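Local structure of protein DJ-1 homolog D (Arabidopsis thaliana, 4OGG) at residues Asp349-Val361 with Ala365-Leu379. The protein belongs to the DJ-1/PfpI family and carries two tandem DJ-1-like domains, each built around a mixed beta sheet flanked by helices. Numbering follows the deposited sequence.
Sequences DPIDRCFTDGNLV and AWPGHPEFVSQLMAL
C354, V361 and L379 carry the apolar side of this contact, in which the antiparallel edge hairpin of a DJ-1/PfpI sheet lies beside the helix that follows it. C354 SG sits 3.8 Å from F372 CB and meets the F372 ring at its edge, a sulfur-aromatic contact 5.5 Å from the ring centroid. With V361 CG1 anti to the backbone N (chi1 174°), that methyl rests near F372 CD1 and the Q375 chain, while V361 CG2 packs tightly on L379 CD1 at 3.5 Å. F372 and L376 also reach A308 of strand 307-309, so the helix spans the edge hairpin and its inner neighbour. Toward the helix start, I351 touches A365 and P367, and G368 CA, at the N-cap position, comes 3.3 Å from D352 O, an approach that leaves little room for a side chain and that glycine allows.

Polar groups occupy the other flank. The extended E371 chain brings OE2 to the C354 N-H at 3.0 Å, a fairly straight bond (162°) that meets the oxygen from above the carboxylate plane. Q375 NE2 lies 2.6 Å from T356 OG1, a weak and doubtful bond, for Q375 OE1 sits 2.9 Å from C354 O, acceptor against acceptor; the amide may be turned over. A water joins T356 OG1 to Q375 O.

E371 thus satisfies the C354 N-H just ahead of strand 355-357, and a second water, donating to D352 O and accepting from E371 N, ties turn P350-R353 to the first turn of the helix. The contact combines apolar packing with a hydrated, polar margin.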
ATOM      1  N   ASP C 349      -7.585 -30.266   9.954  1.00 32.04           N
ATOM      2  CA  ASP C 349      -8.038 -30.570   8.601  1.00 33.32           C
ATOM      3  C   ASP C 349      -9.456 -31.133   8.622  1.00 32.88           C
ATOM      4  O   ASP C 349      -9.701 -32.192   9.196  1.00 33.14           O
ATOM      5  CB  ASP C 349      -7.093 -31.574   7.938  1.00 36.79           C
ATOM      6  CG  ASP C 349      -7.552 -31.973   6.547  1.00 39.02           C
ATOM      7  OD1 ASP C 349      -7.757 -31.074   5.705  1.00 41.49           O
ATOM      8  OD2 ASP C 349      -7.705 -33.185   6.297  1.00 41.81           O
ATOM      9  N   PRO C 350     -10.411 -30.427   7.994  1.00 32.35           N
ATOM     10  CA  PRO C 350     -10.227 -29.156   7.284  1.00 31.40           C
ATOM     11  C   PRO C 350      -9.758 -28.015   8.186  1.00 28.85           C
ATOM     12  O   PRO C 350      -9.855 -28.091   9.412  1.00 28.99           O
ATOM     13  CB  PRO C 350     -11.605 -28.899   6.684  1.00 31.90           C
ATOM     14  CG  PRO C 350     -12.519 -29.504   7.698  1.00 33.98           C
ATOM     15  CD  PRO C 350     -11.831 -30.816   7.994  1.00 32.79           C
ATOM     16  N   ILE C 351      -9.254 -26.957   7.563  1.00 26.70           N
ATOM     17  CA  ILE C 351      -8.737 -25.802   8.284  1.00 24.83           C
ATOM     18  C   ILE C 351      -9.773 -25.082   9.147  1.00 23.67           C
ATOM     19  O   ILE C 351      -9.412 -24.344  10.062  1.00 23.06           O
ATOM     20  CB  ILE C 351      -8.110 -24.782   7.299  1.00 23.50           C
ATOM     21  CG1 ILE C 351      -7.320 -23.729   8.075  1.00 24.06           C
ATOM     22  CG2 ILE C 351      -9.191 -24.129   6.458  1.00 24.50           C
ATOM     23  CD1 ILE C 351      -6.097 -24.289   8.767  1.00 24.70           C
ATOM     24  N   ASP C 352     -11.055 -25.303   8.868  1.00 23.57           N
ATOM     25  CA  ASP C 352     -12.115 -24.648   9.627  1.00 24.44           C
ATOM     26  C   ASP C 352     -12.631 -25.500  10.786  1.00 25.21           C
ATOM     27  O   ASP C 352     -13.623 -25.154  11.431  1.00 24.54           O
ATOM     28  CB  ASP C 352     -13.272 -24.273   8.697  1.00 25.67           C
ATOM     29  CG  ASP C 352     -13.954 -25.485   8.094  1.00 28.98           C
ATOM     30  OD1 ASP C 352     -13.244 -26.414   7.654  1.00 29.88           O
ATOM     31  OD2 ASP C 352     -15.201 -25.502   8.049  1.00 31.71           O
ATOM     32  N   ARG C 353     -11.949 -26.609  11.052  1.00 25.60           N
ATOM     33  CA  ARG C 353     -12.333 -27.501  12.139  1.00 26.43           C
ATOM     34  C   ARG C 353     -11.746 -27.019  13.465  1.00 26.63           C
ATOM     35  O   ARG C 353     -10.614 -26.532  13.518  1.00 26.35           O
ATOM     36  CB  ARG C 353     -11.847 -28.925  11.840  1.00 28.61           C
ATOM     37  CG  ARG C 353     -12.118 -29.930  12.952  1.00 31.14           C
ATOM     38  CD  ARG C 353     -11.373 -31.241  12.715  1.00 34.15           C
ATOM     39  NE  ARG C 353     -11.909 -32.019  11.602  1.00 36.03           N
ATOM     40  CZ  ARG C 353     -13.126 -32.551  11.585  1.00 38.23           C
ATOM     41  NH1 ARG C 353     -13.938 -32.389  12.621  1.00 38.41           N
ATOM     42  NH2 ARG C 353     -13.532 -33.251  10.532  1.00 38.71           N
ATOM     43  N   CYS C 354     -12.530 -27.133  14.534  1.00 25.36           N
ATOM     44  CA  CYS C 354     -12.078 -26.741  15.864  1.00 24.10           C
ATOM     45  C   CYS C 354     -12.241 -27.918  16.814  1.00 25.45           C
ATOM     46  O   CYS C 354     -13.010 -28.842  16.544  1.00 23.69           O
ATOM     47  CB  CYS C 354     -12.868 -25.539  16.386  1.00 23.19           C
ATOM     48  SG  CYS C 354     -12.413 -23.980  15.597  1.00 22.80           S
ATOM     49  N   PHE C 355     -11.517 -27.878  17.925  1.00 24.78           N
ATOM     50  CA  PHE C 355     -11.566 -28.961  18.896  1.00 25.12           C
ATOM     51  C   PHE C 355     -11.823 -28.464  20.309  1.00 23.69           C
ATOM     52  O   PHE C 355     -11.464 -27.341  20.671  1.00 22.01           O
ATOM     53  CB  PHE C 355     -10.242 -29.729  18.876  1.00 24.67           C
ATOM     54  CG  PHE C 355      -9.895 -30.318  17.538  1.00 27.36           C
ATOM     55  CD1 PHE C 355     -10.464 -31.515  17.118  1.00 27.50           C
ATOM     56  CD2 PHE C 355      -8.984 -29.680  16.702  1.00 27.45           C
ATOM     57  CE1 PHE C 355     -10.128 -32.073  15.886  1.00 29.74           C
ATOM     58  CE2 PHE C 355      -8.641 -30.227  15.468  1.00 29.34           C
ATOM     59  CZ  PHE C 355      -9.213 -31.428  15.059  1.00 30.35           C
ATOM     60  N   THR C 356     -12.449 -29.319  21.108  1.00 23.45           N
ATOM     61  CA  THR C 356     -12.737 -29.003  22.497  1.00 24.41           C
ATOM     62  C   THR C 356     -12.096 -30.069  23.377  1.00 25.03           C
ATOM     63  O   THR C 356     -12.327 -31.264  23.189  1.00 25.20           O
ATOM     64  CB  THR C 356     -14.258 -28.974  22.776  1.00 23.45           C
ATOM     65  OG1 THR C 356     -14.854 -27.862  22.092  1.00 22.59           O
ATOM     66  CG2 THR C 356     -14.524 -28.846  24.274  1.00 24.86           C
ATOM     67  N   ASP C 357     -11.277 -29.625  24.324  1.00 25.85           N
ATOM     68  CA  ASP C 357     -10.606 -30.520  25.257  1.00 27.69           C
ATOM     69  C   ASP C 357     -10.874 -29.963  26.641  1.00 27.86           C
ATOM     70  O   ASP C 357     -10.177 -29.058  27.103  1.00 27.73           O
ATOM     71  CB  ASP C 357      -9.097 -30.562  24.988  1.00 29.59           C
ATOM     72  CG  ASP C 357      -8.343 -31.392  26.017  1.00 33.49           C
ATOM     73  OD1 ASP C 357      -8.771 -32.534  26.292  1.00 33.63           O
ATOM     74  OD2 ASP C 357      -7.320 -30.906  26.549  1.00 35.05           O
ATOM     75  N   GLY C 358     -11.897 -30.497  27.297  1.00 27.24           N
ATOM     76  CA  GLY C 358     -12.241 -30.006  28.616  1.00 27.55           C
ATOM     77  C   GLY C 358     -12.674 -28.560  28.499  1.00 26.94           C
ATOM     78  O   GLY C 358     -13.622 -28.250  27.778  1.00 26.90           O
ATOM     79  N   ASN C 359     -11.969 -27.669  29.188  1.00 27.27           N
ATOM     80  CA  ASN C 359     -12.287 -26.246  29.171  1.00 26.22           C
ATOM     81  C   ASN C 359     -11.567 -25.512  28.045  1.00 25.70           C
ATOM     82  O   ASN C 359     -11.710 -24.299  27.901  1.00 26.57           O
ATOM     83  CB  ASN C 359     -11.884 -25.607  30.498  1.00 27.51           C
ATOM     84  CG  ASN C 359     -10.374 -25.486  30.652  1.00 28.75           C
ATOM     85  OD1 ASN C 359      -9.640 -26.453  30.452  1.00 30.78           O
ATOM     86  ND2 ASN C 359      -9.908 -24.295  31.010  1.00 28.27           N
ATOM     87  N   LEU C 360     -10.805 -26.246  27.244  1.00 23.89           N
ATOM     88  CA  LEU C 360     -10.037 -25.631  26.167  1.00 23.12           C
ATOM     89  C   LEU C 360     -10.583 -25.839  24.758  1.00 21.43           C
ATOM     90  O   LEU C 360     -10.738 -26.969  24.298  1.00 21.57           O
ATOM     91  CB  LEU C 360      -8.593 -26.136  26.227  1.00 23.28           C
ATOM     92  CG  LEU C 360      -7.597 -25.544  25.226  1.00 24.05           C
ATOM     93  CD1 LEU C 360      -7.410 -24.057  25.505  1.00 22.71           C
ATOM     94  CD2 LEU C 360      -6.274 -26.278  25.339  1.00 23.51           C
ATOM     95  N   VAL C 361     -10.867 -24.733  24.075  1.00 21.12           N
ATOM     96  CA  VAL C 361     -11.364 -24.773  22.702  1.00 19.32           C
ATOM     97  C   VAL C 361     -10.296 -24.144  21.815  1.00 18.28           C
ATOM     98  O   VAL C 361      -9.859 -23.018  22.065  1.00 18.92           O
ATOM     99  CB  VAL C 361     -12.673 -23.961  22.527  1.00 20.19           C
ATOM    100  CG1 VAL C 361     -13.057 -23.917  21.050  1.00 18.70           C
ATOM    101  CG2 VAL C 361     -13.797 -24.589  23.347  1.00 20.77           C
ATOM    102  N   ALA C 365      -7.370 -21.290  12.225  1.00 16.76           N
ATOM    103  CA  ALA C 365      -7.327 -20.069  11.419  1.00 16.00           C
ATOM    104  C   ALA C 365      -8.718 -19.455  11.349  1.00 16.03           C
ATOM    105  O   ALA C 365      -9.691 -20.076  11.780  1.00 15.79           O
ATOM    106  CB  ALA C 365      -6.826 -20.399  10.020  1.00 17.04           C
ATOM    107  N   TRP C 366      -8.834 -18.258  10.779  1.00 15.15           N
ATOM    108  CA  TRP C 366     -10.144 -17.617  10.730  1.00 15.26           C
ATOM    109  C   TRP C 366     -11.280 -18.375  10.044  1.00 15.13           C
ATOM    110  O   TRP C 366     -12.444 -18.138  10.353  1.00 14.52           O
ATOM    111  CB  TRP C 366     -10.064 -16.177  10.181  1.00 15.33           C
ATOM    112  CG  TRP C 366      -9.304 -15.947   8.910  1.00 15.00           C
ATOM    113  CD1 TRP C 366      -8.038 -15.436   8.795  1.00 16.01           C
ATOM    114  CD2 TRP C 366      -9.802 -16.082   7.572  1.00 13.54           C
ATOM    115  NE1 TRP C 366      -7.725 -15.233   7.471  1.00 14.84           N
ATOM    116  CE2 TRP C 366      -8.786 -15.622   6.699  1.00 15.58           C
ATOM    117  CE3 TRP C 366     -11.010 -16.541   7.024  1.00 14.99           C
ATOM    118  CZ2 TRP C 366      -8.943 -15.607   5.309  1.00 14.03           C
ATOM    119  CZ3 TRP C 366     -11.165 -16.525   5.640  1.00 14.24           C
ATOM    120  CH2 TRP C 366     -10.135 -16.061   4.799  1.00 15.30           C
ATOM    121  N   PRO C 367     -10.970 -19.290   9.109  1.00 15.03           N
ATOM    122  CA  PRO C 367     -12.089 -20.003   8.483  1.00 15.87           C
ATOM    123  C   PRO C 367     -12.862 -20.842   9.504  1.00 17.49           C
ATOM    124  O   PRO C 367     -14.010 -21.221   9.270  1.00 17.89           O
ATOM    125  CB  PRO C 367     -11.401 -20.879   7.439  1.00 16.91           C
ATOM    126  CG  PRO C 367     -10.215 -20.052   7.039  1.00 16.32           C
ATOM    127  CD  PRO C 367      -9.714 -19.532   8.375  1.00 16.13           C
ATOM    128  N   GLY C 368     -12.226 -21.125  10.638  1.00 16.07           N
ATOM    129  CA  GLY C 368     -12.862 -21.936  11.665  1.00 17.66           C
ATOM    130  C   GLY C 368     -13.685 -21.225  12.729  1.00 16.92           C
ATOM    131  O   GLY C 368     -14.068 -21.842  13.724  1.00 16.80           O
ATOM    132  N   HIS C 369     -13.983 -19.946  12.530  1.00 15.08           N
ATOM    133  CA  HIS C 369     -14.759 -19.198  13.518  1.00 15.90           C
ATOM    134  C   HIS C 369     -16.133 -19.775  13.872  1.00 16.03           C
ATOM    135  O   HIS C 369     -16.550 -19.710  15.029  1.00 16.63           O
ATOM    136  CB  HIS C 369     -14.897 -17.738  13.078  1.00 17.07           C
ATOM    137  CG  HIS C 369     -13.639 -16.945  13.254  1.00 18.63           C
ATOM    138  ND1 HIS C 369     -13.354 -15.823  12.508  1.00 17.67           N
ATOM    139  CD2 HIS C 369     -12.589 -17.116  14.093  1.00 19.61           C
ATOM    140  CE1 HIS C 369     -12.181 -15.338  12.876  1.00 18.26           C
ATOM    141  NE2 HIS C 369     -11.696 -16.104  13.837  1.00 18.56           N
ATOM    142  N   PRO C 370     -16.857 -20.343  12.890  1.00 15.52           N
ATOM    143  CA  PRO C 370     -18.172 -20.897  13.231  1.00 16.98           C
ATOM    144  C   PRO C 370     -18.074 -21.956  14.325  1.00 16.53           C
ATOM    145  O   PRO C 370     -18.790 -21.889  15.323  1.00 18.84           O
ATOM    146  CB  PRO C 370     -18.658 -21.465  11.902  1.00 15.12           C
ATOM    147  CG  PRO C 370     -18.067 -20.497  10.912  1.00 17.70           C
ATOM    148  CD  PRO C 370     -16.656 -20.340  11.430  1.00 15.04           C
ATOM    149  N   GLU C 371     -17.182 -22.927  14.146  1.00 16.59           N
ATOM    150  CA  GLU C 371     -17.018 -23.976  15.146  1.00 17.57           C
ATOM    151  C   GLU C 371     -16.352 -23.423  16.397  1.00 18.37           C
ATOM    152  O   GLU C 371     -16.639 -23.867  17.509  1.00 18.93           O
ATOM    153  CB  GLU C 371     -16.201 -25.141  14.581  1.00 18.90           C
ATOM    154  CG  GLU C 371     -16.902 -25.882  13.446  1.00 22.08           C
ATOM    155  CD  GLU C 371     -16.293 -27.242  13.158  1.00 25.68           C
ATOM    156  OE1 GLU C 371     -16.726 -27.891  12.181  1.00 29.17           O
ATOM    157  OE2 GLU C 371     -15.389 -27.672  13.910  1.00 29.87           O
ATOM    158  N   PHE C 372     -15.468 -22.446  16.214  1.00 18.65           N
ATOM    159  CA  PHE C 372     -14.769 -21.816  17.331  1.00 17.94           C
ATOM    160  C   PHE C 372     -15.798 -21.214  18.291  1.00 18.66           C
ATOM    161  O   PHE C 372     -15.809 -21.517  19.486  1.00 18.40           O
ATOM    162  CB  PHE C 372     -13.840 -20.712  16.807  1.00 17.26           C
ATOM    163  CG  PHE C 372     -12.939 -20.107  17.858  1.00 17.70           C
ATOM    164  CD1 PHE C 372     -11.963 -20.876  18.489  1.00 17.27           C
ATOM    165  CD2 PHE C 372     -13.034 -18.754  18.176  1.00 17.48           C
ATOM    166  CE1 PHE C 372     -11.094 -20.308  19.416  1.00 16.85           C
ATOM    167  CE2 PHE C 372     -12.170 -18.172  19.103  1.00 18.35           C
ATOM    168  CZ  PHE C 372     -11.195 -18.951  19.724  1.00 16.43           C
ATOM    169  N   VAL C 373     -16.664 -20.361  17.757  1.00 19.07           N
ATOM    170  CA  VAL C 373     -17.692 -19.715  18.564  1.00 18.97           C
ATOM    171  C   VAL C 373     -18.720 -20.731  19.059  1.00 18.51           C
ATOM    172  O   VAL C 373     -19.140 -20.686  20.216  1.00 20.50           O
ATOM    173  CB  VAL C 373     -18.411 -18.611  17.756  1.00 19.61           C
ATOM    174  CG1 VAL C 373     -19.534 -18.003  18.583  1.00 19.12           C
ATOM    175  CG2 VAL C 373     -17.412 -17.533  17.357  1.00 21.43           C
ATOM    176  N   SER C 374     -19.111 -21.651  18.184  1.00 19.12           N
ATOM    177  CA  SER C 374     -20.096 -22.675  18.535  1.00 20.39           C
ATOM    178  C   SER C 374     -19.634 -23.538  19.711  1.00 20.25           C
ATOM    179  O   SER C 374     -20.395 -23.791  20.647  1.00 20.50           O
ATOM    180  CB  SER C 374     -20.378 -23.570  17.322  1.00 21.00           C
ATOM    181  OG  SER C 374     -21.350 -24.557  17.626  1.00 26.80           O
ATOM    182  N   GLN C 375     -18.386 -23.990  19.664  1.00 19.10           N
ATOM    183  CA  GLN C 375     -17.864 -24.828  20.734  1.00 18.64           C
ATOM    184  C   GLN C 375     -17.668 -24.047  22.029  1.00 18.98           C
ATOM    185  O   GLN C 375     -17.801 -24.604  23.117  1.00 19.02           O
ATOM    186  CB  GLN C 375     -16.565 -25.506  20.288  1.00 19.71           C
ATOM    187  CG  GLN C 375     -16.796 -26.433  19.094  1.00 21.12           C
ATOM    188  CD  GLN C 375     -15.576 -27.236  18.690  1.00 22.22           C
ATOM    189  OE1 GLN C 375     -15.522 -27.774  17.582  1.00 25.30           O
ATOM    190  NE2 GLN C 375     -14.599 -27.339  19.585  1.00 20.64           N
ATOM    191  N   LEU C 376     -17.359 -22.758  21.922  1.00 18.33           N
ATOM    192  CA  LEU C 376     -17.202 -21.943  23.119  1.00 18.39           C
ATOM    193  C   LEU C 376     -18.585 -21.771  23.746  1.00 19.24           C
ATOM    194  O   LEU C 376     -18.736 -21.802  24.969  1.00 18.09           O
ATOM    195  CB  LEU C 376     -16.609 -20.576  22.772  1.00 18.25           C
ATOM    196  CG  LEU C 376     -16.600 -19.546  23.905  1.00 19.22           C
ATOM    197  CD1 LEU C 376     -15.890 -20.108  25.130  1.00 18.58           C
ATOM    198  CD2 LEU C 376     -15.910 -18.276  23.422  1.00 19.54           C
ATOM    199  N   MET C 377     -19.594 -21.595  22.896  1.00 19.03           N
ATOM    200  CA  MET C 377     -20.969 -21.440  23.360  1.00 20.64           C
ATOM    201  C   MET C 377     -21.395 -22.670  24.151  1.00 19.88           C
ATOM    202  O   MET C 377     -22.014 -22.554  25.208  1.00 21.67           O
ATOM    203  CB  MET C 377     -21.913 -21.249  22.170  1.00 19.38           C
ATOM    204  CG  MET C 377     -21.800 -19.891  21.497  1.00 19.19           C
ATOM    205  SD  MET C 377     -22.742 -19.808  19.959  1.00 17.76           S
ATOM    206  CE  MET C 377     -24.437 -19.889  20.594  1.00 18.55           C
ATOM    207  N   ALA C 378     -21.063 -23.847  23.628  1.00 21.38           N
ATOM    208  CA  ALA C 378     -21.411 -25.098  24.286  1.00 22.74           C
ATOM    209  C   ALA C 378     -20.853 -25.143  25.706  1.00 24.12           C
ATOM    210  O   ALA C 378     -21.571 -25.474  26.650  1.00 24.17           O
ATOM    211  CB  ALA C 378     -20.884 -26.278  23.480  1.00 24.19           C
ATOM    212  N   LEU C 379     -19.575 -24.804  25.857  1.00 25.11           N
ATOM    213  CA  LEU C 379     -18.938 -24.809  27.172  1.00 26.70           C
ATOM    214  C   LEU C 379     -19.549 -23.785  28.121  1.00 26.95           C
ATOM    215  O   LEU C 379     -19.618 -24.015  29.327  1.00 28.51           O
ATOM    216  CB  LEU C 379     -17.431 -24.548  27.049  1.00 26.77           C
ATOM    217  CG  LEU C 379     -16.579 -25.673  26.460  1.00 27.40           C
ATOM    218  CD1 LEU C 379     -15.114 -25.271  26.501  1.00 28.78           C
ATOM    219  CD2 LEU C 379     -16.791 -26.954  27.252  1.00 28.98           C
TER
HETATM  220  O   HOH W   1     -15.867 -23.686  11.482  1.00 19.41           O
HETATM  221  O   HOH W   2     -17.417 -27.301  23.189  1.00 20.05           O